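Collagen adhesin (Staphylococcus aureus, PDB 2F68) probably binds collagen at the staphylococcal cell surface, its two beta domains thought to close around the collagen rod in a "hug". Local coordinates at residues Ile203-Thr206 / Tyr212-Gly215; Ile240-Pro245 / Phe254-Lys259. All coordinates share one frame; numbering follows the deposited sequence.

Contact 1. Residues Ile203-Thr206 / Tyr212-Gly215; sequences INVT and YYSG
Ile-203 and Tyr-213 face each other as an antiparallel hydrogen-bonded pair in the beta hairpin of strands 194-207 and 211-213, at the edge of a five-stranded antiparallel sheet in the collagen-binding domain. Two short backbone bonds close the pair: Ile-203 N to Tyr-213 O at 2.8 Å and, in return, Tyr-213 N to Ile-203 O, also at 2.8 Å. Both are fairly straight. The better-packed side carries Ile-203, Val-205 and Tyr-213, and helix 218-225 lies against it: Phe-222 meets Ile-203 and Val-205, while Asp-221 and Ala-225 touch Tyr-213. The beta-branched Ile-203 and Val-205 suit this buried face, filling space close to the strand. Val-205 CG2 comes to the edge of the tyrosine ring, near its plane, 4.0 Å from Tyr-213 CE2. With CG1 trans to the backbone N (chi1 -168°), CG2 is swung to the N side of its residue, from where it reaches the tyrosine. Between Ile-203 CD1 and Tyr-213 CB the approach is wider, 4.4 Å. The other side is looser and more open to solvent. There Asn-204 and Tyr-212 form the non-hydrogen-bonded pair, and polar or amphipathic residues are at home: the amide tolerates water, and the ring of Tyr-212, though exposed, lies beside the carbonyl of Ile-203. The asparagine runs across the tyrosine, its amide tilted 70° from the ring. Ile-203 O, already bonded to Tyr-213 N, also takes a CA-H...O contact from Tyr-212 CA at 3.6 Å. Asn-204 CB sits at the ring's edge, in its plane, 3.6 Å from Tyr-212 CD1, and the amide oxygen OD1 lies 3.5 Å from that same CD1.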
ATOM      1  N   ILE A 203       8.634 -14.853 -10.453  1.00 23.80           N
ATOM      2  CA  ILE A 203       7.973 -16.036  -9.897  1.00 23.14           C
ATOM      3  C   ILE A 203       8.855 -16.683  -8.826  1.00 23.60           C
ATOM      4  O   ILE A 203      10.042 -16.927  -9.056  1.00 23.74           O
ATOM      5  CB  ILE A 203       7.629 -17.098 -10.991  1.00 22.73           C
ATOM      6  CG1 ILE A 203       6.952 -16.462 -12.212  1.00 22.11           C
ATOM      7  CG2 ILE A 203       6.745 -18.205 -10.423  1.00 20.29           C
ATOM      8  CD1 ILE A 203       7.900 -16.152 -13.361  1.00 22.60           C
ATOM      9  N   ASN A 204       8.268 -16.951  -7.662  1.00 24.30           N
ATOM     10  CA  ASN A 204       8.968 -17.642  -6.580  1.00 25.04           C
ATOM     11  C   ASN A 204       8.468 -19.074  -6.411  1.00 25.79           C
ATOM     12  O   ASN A 204       7.295 -19.302  -6.103  1.00 24.47           O
ATOM     13  CB  ASN A 204       8.837 -16.869  -5.262  1.00 25.00           C
ATOM     14  CG  ASN A 204       9.746 -17.413  -4.167  1.00 26.88           C
ATOM     15  OD1 ASN A 204      10.904 -17.756  -4.412  1.00 27.69           O
ATOM     16  ND2 ASN A 204       9.222 -17.483  -2.948  1.00 28.27           N
ATOM     17  N   VAL A 205       9.367 -20.033  -6.623  1.00 25.90           N
ATOM     18  CA  VAL A 205       9.038 -21.450  -6.489  1.00 26.24           C
ATOM     19  C   VAL A 205       9.749 -22.045  -5.273  1.00 27.69           C
ATOM     20  O   VAL A 205      10.961 -21.879  -5.111  1.00 28.95           O
ATOM     21  CB  VAL A 205       9.394 -22.259  -7.768  1.00 25.72           C
ATOM     22  CG1 VAL A 205       8.781 -23.654  -7.710  1.00 25.28           C
ATOM     23  CG2 VAL A 205       8.919 -21.532  -9.022  1.00 25.15           C
ATOM     24  N   THR A 206       8.984 -22.720  -4.419  1.00 27.50           N
ATOM     25  CA  THR A 206       9.525 -23.380  -3.228  1.00 28.76           C
ATOM     26  C   THR A 206       9.073 -24.836  -3.150  1.00 29.94           C
ATOM     27  O   THR A 206       7.912 -25.150  -3.422  1.00 29.93           O
ATOM     28  CB  THR A 206       9.124 -22.650  -1.924  1.00 28.29           C
ATOM     29  OG1 THR A 206       7.713 -22.398  -1.923  1.00 36.30           O
ATOM     30  CG2 THR A 206       9.874 -21.330  -1.782  1.00 28.39           C
ATOM     31  N   TYR A 212      13.988 -18.915  -7.719  1.00 29.09           N
ATOM     32  CA  TYR A 212      13.356 -17.606  -7.876  1.00 28.50           C
ATOM     33  C   TYR A 212      13.717 -17.000  -9.231  1.00 28.35           C
ATOM     34  O   TYR A 212      14.890 -16.744  -9.517  1.00 26.94           O
ATOM     35  CB  TYR A 212      13.764 -16.672  -6.730  1.00 29.12           C
ATOM     36  CG  TYR A 212      13.122 -15.298  -6.767  1.00 29.62           C
ATOM     37  CD1 TYR A 212      11.758 -15.135  -6.523  1.00 31.01           C
ATOM     38  CD2 TYR A 212      13.885 -14.160  -7.029  1.00 32.67           C
ATOM     39  CE1 TYR A 212      11.166 -13.875  -6.553  1.00 30.23           C
ATOM     40  CE2 TYR A 212      13.302 -12.895  -7.058  1.00 32.66           C
ATOM     41  CZ  TYR A 212      11.944 -12.760  -6.820  1.00 31.41           C
ATOM     42  OH  TYR A 212      11.365 -11.512  -6.848  1.00 28.93           O
ATOM     43  N   TYR A 213      12.699 -16.784 -10.061  1.00 27.21           N
ATOM     44  CA  TYR A 213      12.888 -16.258 -11.412  1.00 27.49           C
ATOM     45  C   TYR A 213      12.424 -14.807 -11.488  1.00 27.87           C
ATOM     46  O   TYR A 213      11.238 -14.521 -11.322  1.00 24.92           O
ATOM     47  CB  TYR A 213      12.135 -17.118 -12.435  1.00 26.99           C
ATOM     48  CG  TYR A 213      12.453 -18.597 -12.357  1.00 27.88           C
ATOM     49  CD1 TYR A 213      13.552 -19.130 -13.029  1.00 27.85           C
ATOM     50  CD2 TYR A 213      11.652 -19.463 -11.611  1.00 26.26           C
ATOM     51  CE1 TYR A 213      13.849 -20.488 -12.958  1.00 29.26           C
ATOM     52  CE2 TYR A 213      11.940 -20.822 -11.533  1.00 26.50           C
ATOM     53  CZ  TYR A 213      13.039 -21.327 -12.210  1.00 27.44           C
ATOM     54  OH  TYR A 213      13.326 -22.670 -12.135  1.00 26.63           O
ATOM     55  N   SER A 214      13.366 -13.899 -11.735  1.00 27.79           N
ATOM     56  CA  SER A 214      13.077 -12.465 -11.776  1.00 29.74           C
ATOM     57  C   SER A 214      13.754 -11.768 -12.956  1.00 29.50           C
ATOM     58  O   SER A 214      14.667 -12.318 -13.577  1.00 30.31           O
ATOM     59  CB  SER A 214      13.498 -11.801 -10.462  1.00 29.37           C
ATOM     60  OG  SER A 214      13.118 -10.436 -10.431  1.00 37.63           O
ATOM     61  N   GLY A 215      13.295 -10.553 -13.255  1.00 29.33           N
ATOM     62  CA  GLY A 215      13.871  -9.738 -14.321  1.00 29.97           C
ATOM     63  C   GLY A 215      13.076  -9.774 -15.612  1.00 29.56           C
ATOM     64  O   GLY A 215      11.881 -10.081 -15.610  1.00 28.14           O
TER

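Contact 2. Residues Ile240-Pro245 / Phe254-Lys259; sequences IDVTIP and FSINYK
Ile-244, Ile-240 and Phe-254 bury the most surface where strands 240-244 and 254-259 face each other across the hydrophobic core of the collagen-binding domain. The strand axes approach to 11.3 Å, and their directions are 162° apart. At that separation the backbones share no hydrogen bond, and side chains alone fill the gap between two sheets, as in a beta sandwich. Ile-244 and Phe-254 overlap side by side, pointing opposite ways. Ile-244 CD1 lies over one face of the phenyl ring, displaced toward its rim, in a CH-pi contact 4.1 Å from the Phe-254 centroid. The second branch of the isoleucine spreads the grip, with Ile-244 CG2 3.9 Å from Phe-254 CZ. At the other end Ile-240 CD1 stands almost squarely above the ring centre of Tyr-258, 3.7 Å from the centroid and 12° off the normal. The extended second torsion (chi2 160°) carries CD1 away from its own strand to the ring. Tyrosine suits the place because its ring gives the methyl a flat apolar surface while its hydroxyl is satisfied by a hydrogen bond to Asn-272 OD1. Midway, Val-242 and Ile-256 meet tip to tip: Ile-256 CD1 nestles against both valine methyls, CG1 and CG2, each at 3.8 Å. Around this row, strands 184-190 and 230-234 flank strand 240-244 in one sheet, while strands 166-173 and 194-207 lie beside strand 252-262 in the other, lending Leu-171, Leu-196 and Val-205 to the same core.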
ATOM      1  N   ILE A 240      -3.380 -12.519 -17.621  1.00 21.39           N
ATOM      2  CA  ILE A 240      -2.281 -13.460 -17.415  1.00 21.82           C
ATOM      3  C   ILE A 240      -2.826 -14.884 -17.284  1.00 21.65           C
ATOM      4  O   ILE A 240      -3.580 -15.189 -16.358  1.00 20.69           O
ATOM      5  CB  ILE A 240      -1.426 -13.095 -16.169  1.00 21.33           C
ATOM      6  CG1 ILE A 240      -0.876 -11.668 -16.287  1.00 20.59           C
ATOM      7  CG2 ILE A 240      -0.285 -14.100 -15.982  1.00 21.87           C
ATOM      8  CD1 ILE A 240      -0.442 -11.051 -14.968  1.00 23.34           C
ATOM      9  N   ASP A 241      -2.444 -15.745 -18.225  1.00 22.68           N
ATOM     10  CA  ASP A 241      -2.866 -17.144 -18.216  1.00 22.79           C
ATOM     11  C   ASP A 241      -1.703 -18.060 -17.850  1.00 23.73           C
ATOM     12  O   ASP A 241      -0.708 -18.138 -18.576  1.00 23.50           O
ATOM     13  CB  ASP A 241      -3.466 -17.540 -19.569  1.00 23.71           C
ATOM     14  CG  ASP A 241      -4.751 -16.789 -19.888  1.00 26.01           C
ATOM     15  OD1 ASP A 241      -5.607 -16.643 -18.988  1.00 25.60           O
ATOM     16  OD2 ASP A 241      -4.908 -16.352 -21.047  1.00 30.35           O
ATOM     17  N   VAL A 242      -1.836 -18.747 -16.718  1.00 23.17           N
ATOM     18  CA  VAL A 242      -0.780 -19.614 -16.200  1.00 23.52           C
ATOM     19  C   VAL A 242      -1.174 -21.085 -16.318  1.00 23.38           C
ATOM     20  O   VAL A 242      -2.236 -21.495 -15.842  1.00 23.81           O
ATOM     21  CB  VAL A 242      -0.431 -19.278 -14.722  1.00 22.74           C
ATOM     22  CG1 VAL A 242       0.801 -20.054 -14.265  1.00 23.73           C
ATOM     23  CG2 VAL A 242      -0.208 -17.779 -14.543  1.00 21.40           C
ATOM     24  N   THR A 243      -0.312 -21.867 -16.963  1.00 23.72           N
ATOM     25  CA  THR A 243      -0.503 -23.309 -17.091  1.00 23.10           C
ATOM     26  C   THR A 243       0.714 -24.034 -16.524  1.00 23.85           C
ATOM     27  O   THR A 243       1.842 -23.800 -16.958  1.00 23.50           O
ATOM     28  CB  THR A 243      -0.731 -23.727 -18.564  1.00 22.96           C
ATOM     29  OG1 THR A 243      -1.754 -22.909 -19.146  1.00 24.82           O
ATOM     30  CG2 THR A 243      -1.142 -25.193 -18.659  1.00 25.32           C
ATOM     31  N   ILE A 244       0.477 -24.897 -15.539  1.00 23.79           N
ATOM     32  CA  ILE A 244       1.542 -25.679 -14.911  1.00 24.07           C
ATOM     33  C   ILE A 244       1.212 -27.172 -14.997  1.00 24.76           C
ATOM     34  O   ILE A 244       0.155 -27.598 -14.521  1.00 25.46           O
ATOM     35  CB  ILE A 244       1.772 -25.268 -13.427  1.00 23.68           C
ATOM     36  CG1 ILE A 244       1.994 -23.755 -13.305  1.00 24.06           C
ATOM     37  CG2 ILE A 244       2.956 -26.035 -12.831  1.00 24.97           C
ATOM     38  CD1 ILE A 244       1.739 -23.191 -11.915  1.00 26.89           C
ATOM     39  N   PRO A 245       2.107 -27.969 -15.617  1.00 25.26           N
ATOM     40  CA  PRO A 245       1.950 -29.426 -15.694  1.00 25.36           C
ATOM     41  C   PRO A 245       1.913 -30.079 -14.314  1.00 24.33           C
ATOM     42  O   PRO A 245       2.483 -29.542 -13.360  1.00 24.63           O
ATOM     43  CB  PRO A 245       3.203 -29.875 -16.454  1.00 26.14           C
ATOM     44  CG  PRO A 245       3.647 -28.673 -17.204  1.00 26.23           C
ATOM     45  CD  PRO A 245       3.329 -27.522 -16.309  1.00 26.35           C
ATOM     46  N   PHE A 254       3.952 -22.152  -5.995  1.00 23.06           N
ATOM     47  CA  PHE A 254       4.205 -21.128  -7.008  1.00 23.19           C
ATOM     48  C   PHE A 254       3.615 -19.779  -6.605  1.00 23.36           C
ATOM     49  O   PHE A 254       2.394 -19.624  -6.523  1.00 25.27           O
ATOM     50  CB  PHE A 254       3.652 -21.567  -8.370  1.00 22.41           C
ATOM     51  CG  PHE A 254       4.289 -22.817  -8.916  1.00 22.67           C
ATOM     52  CD1 PHE A 254       3.733 -24.068  -8.659  1.00 21.58           C
ATOM     53  CD2 PHE A 254       5.441 -22.745  -9.693  1.00 23.24           C
ATOM     54  CE1 PHE A 254       4.317 -25.228  -9.163  1.00 22.55           C
ATOM     55  CE2 PHE A 254       6.033 -23.899 -10.203  1.00 24.46           C
ATOM     56  CZ  PHE A 254       5.469 -25.143  -9.936  1.00 20.19           C
ATOM     57  N   SER A 255       4.491 -18.811  -6.350  1.00 22.53           N
ATOM     58  CA  SER A 255       4.075 -17.456  -5.999  1.00 22.64           C
ATOM     59  C   SER A 255       4.390 -16.490  -7.139  1.00 23.21           C
ATOM     60  O   SER A 255       5.557 -16.181  -7.401  1.00 23.91           O
ATOM     61  CB  SER A 255       4.745 -17.002  -4.699  1.00 22.92           C
ATOM     62  OG  SER A 255       4.268 -15.730  -4.292  1.00 24.98           O
ATOM     63  N   ILE A 256       3.343 -16.024  -7.816  1.00 22.11           N
ATOM     64  CA  ILE A 256       3.495 -15.116  -8.952  1.00 22.42           C
ATOM     65  C   ILE A 256       3.111 -13.685  -8.571  1.00 21.86           C
ATOM     66  O   ILE A 256       1.932 -13.367  -8.386  1.00 22.65           O
ATOM     67  CB  ILE A 256       2.693 -15.594 -10.196  1.00 21.83           C
ATOM     68  CG1 ILE A 256       3.107 -17.019 -10.585  1.00 23.32           C
ATOM     69  CG2 ILE A 256       2.891 -14.632 -11.372  1.00 23.11           C
ATOM     70  CD1 ILE A 256       2.139 -17.724 -11.518  1.00 23.52           C
ATOM     71  N   ASN A 257       4.128 -12.837  -8.449  1.00 21.07           N
ATOM     72  CA  ASN A 257       3.950 -11.420  -8.152  1.00 21.88           C
ATOM     73  C   ASN A 257       3.854 -10.607  -9.445  1.00 21.02           C
ATOM     74  O   ASN A 257       4.218 -11.100 -10.513  1.00 20.28           O
ATOM     75  CB  ASN A 257       5.114 -10.926  -7.277  1.00 22.27           C
ATOM     76  CG  ASN A 257       4.985  -9.460  -6.880  1.00 28.04           C
ATOM     77  OD1 ASN A 257       5.894  -8.664  -7.115  1.00 31.03           O
ATOM     78  ND2 ASN A 257       3.857  -9.100  -6.277  1.00 25.87           N
ATOM     79  N   TYR A 258       3.326  -9.387  -9.345  1.00 19.64           N
ATOM     80  CA  TYR A 258       3.400  -8.384 -10.418  1.00 20.48           C
ATOM     81  C   TYR A 258       2.818  -7.036  -9.995  1.00 21.50           C
ATOM     82  O   TYR A 258       1.880  -6.975  -9.198  1.00 21.46           O
ATOM     83  CB  TYR A 258       2.756  -8.871 -11.727  1.00 20.42           C
ATOM     84  CG  TYR A 258       1.286  -9.214 -11.643  1.00 18.85           C
ATOM     85  CD1 TYR A 258       0.309  -8.248 -11.884  1.00 19.06           C
ATOM     86  CD2 TYR A 258       0.871 -10.511 -11.346  1.00 19.51           C
ATOM     87  CE1 TYR A 258      -1.043  -8.561 -11.819  1.00 18.22           C
ATOM     88  CE2 TYR A 258      -0.479 -10.833 -11.276  1.00 22.21           C
ATOM     89  CZ  TYR A 258      -1.429  -9.854 -11.514  1.00 20.61           C
ATOM     90  OH  TYR A 258      -2.765 -10.171 -11.447  1.00 22.64           O
ATOM     91  N   LYS A 259       3.386  -5.963 -10.542  1.00 21.06           N
ATOM     92  CA  LYS A 259       2.951  -4.602 -10.237  1.00 22.61           C
ATOM     93  C   LYS A 259       2.143  -4.004 -11.383  1.00 22.55           C
ATOM     94  O   LYS A 259       2.478  -4.189 -12.556  1.00 23.36           O
ATOM     95  CB  LYS A 259       4.154  -3.709  -9.922  1.00 22.85           C
ATOM     96  CG  LYS A 259       4.908  -4.084  -8.653  1.00 28.07           C
ATOM     97  CD  LYS A 259       6.117  -3.187  -8.444  1.00 33.55           C
ATOM     98  CE  LYS A 259       6.908  -3.604  -7.214  1.00 37.06           C
ATOM     99  NZ  LYS A 259       8.093  -2.729  -6.995  1.00 43.36           N
TER

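In the fold
Contact 1 lies within the sheet that supplies one strand of contact 2, since strands 194-207 and 252-262 are neighbours in it, and the centres of the two contacts lie only about 10 Å apart. Contact 1 works within that sheet at its margin, where backbone hydrogen bonds do the joining and one face is partly open to solvent. Contact 2 works between sheets, wholly buried, with apolar side chains and CH-pi contacts in place of backbone pairing. They meet directly: Asn-204 N probably donates a hydrogen bond to Ser-255 O at 2.8 Å, and Val-205 CG1 packs 3.7 Å from Phe-254 CE2. Contact 1's buried face thus runs on into the core that contact 2 fills.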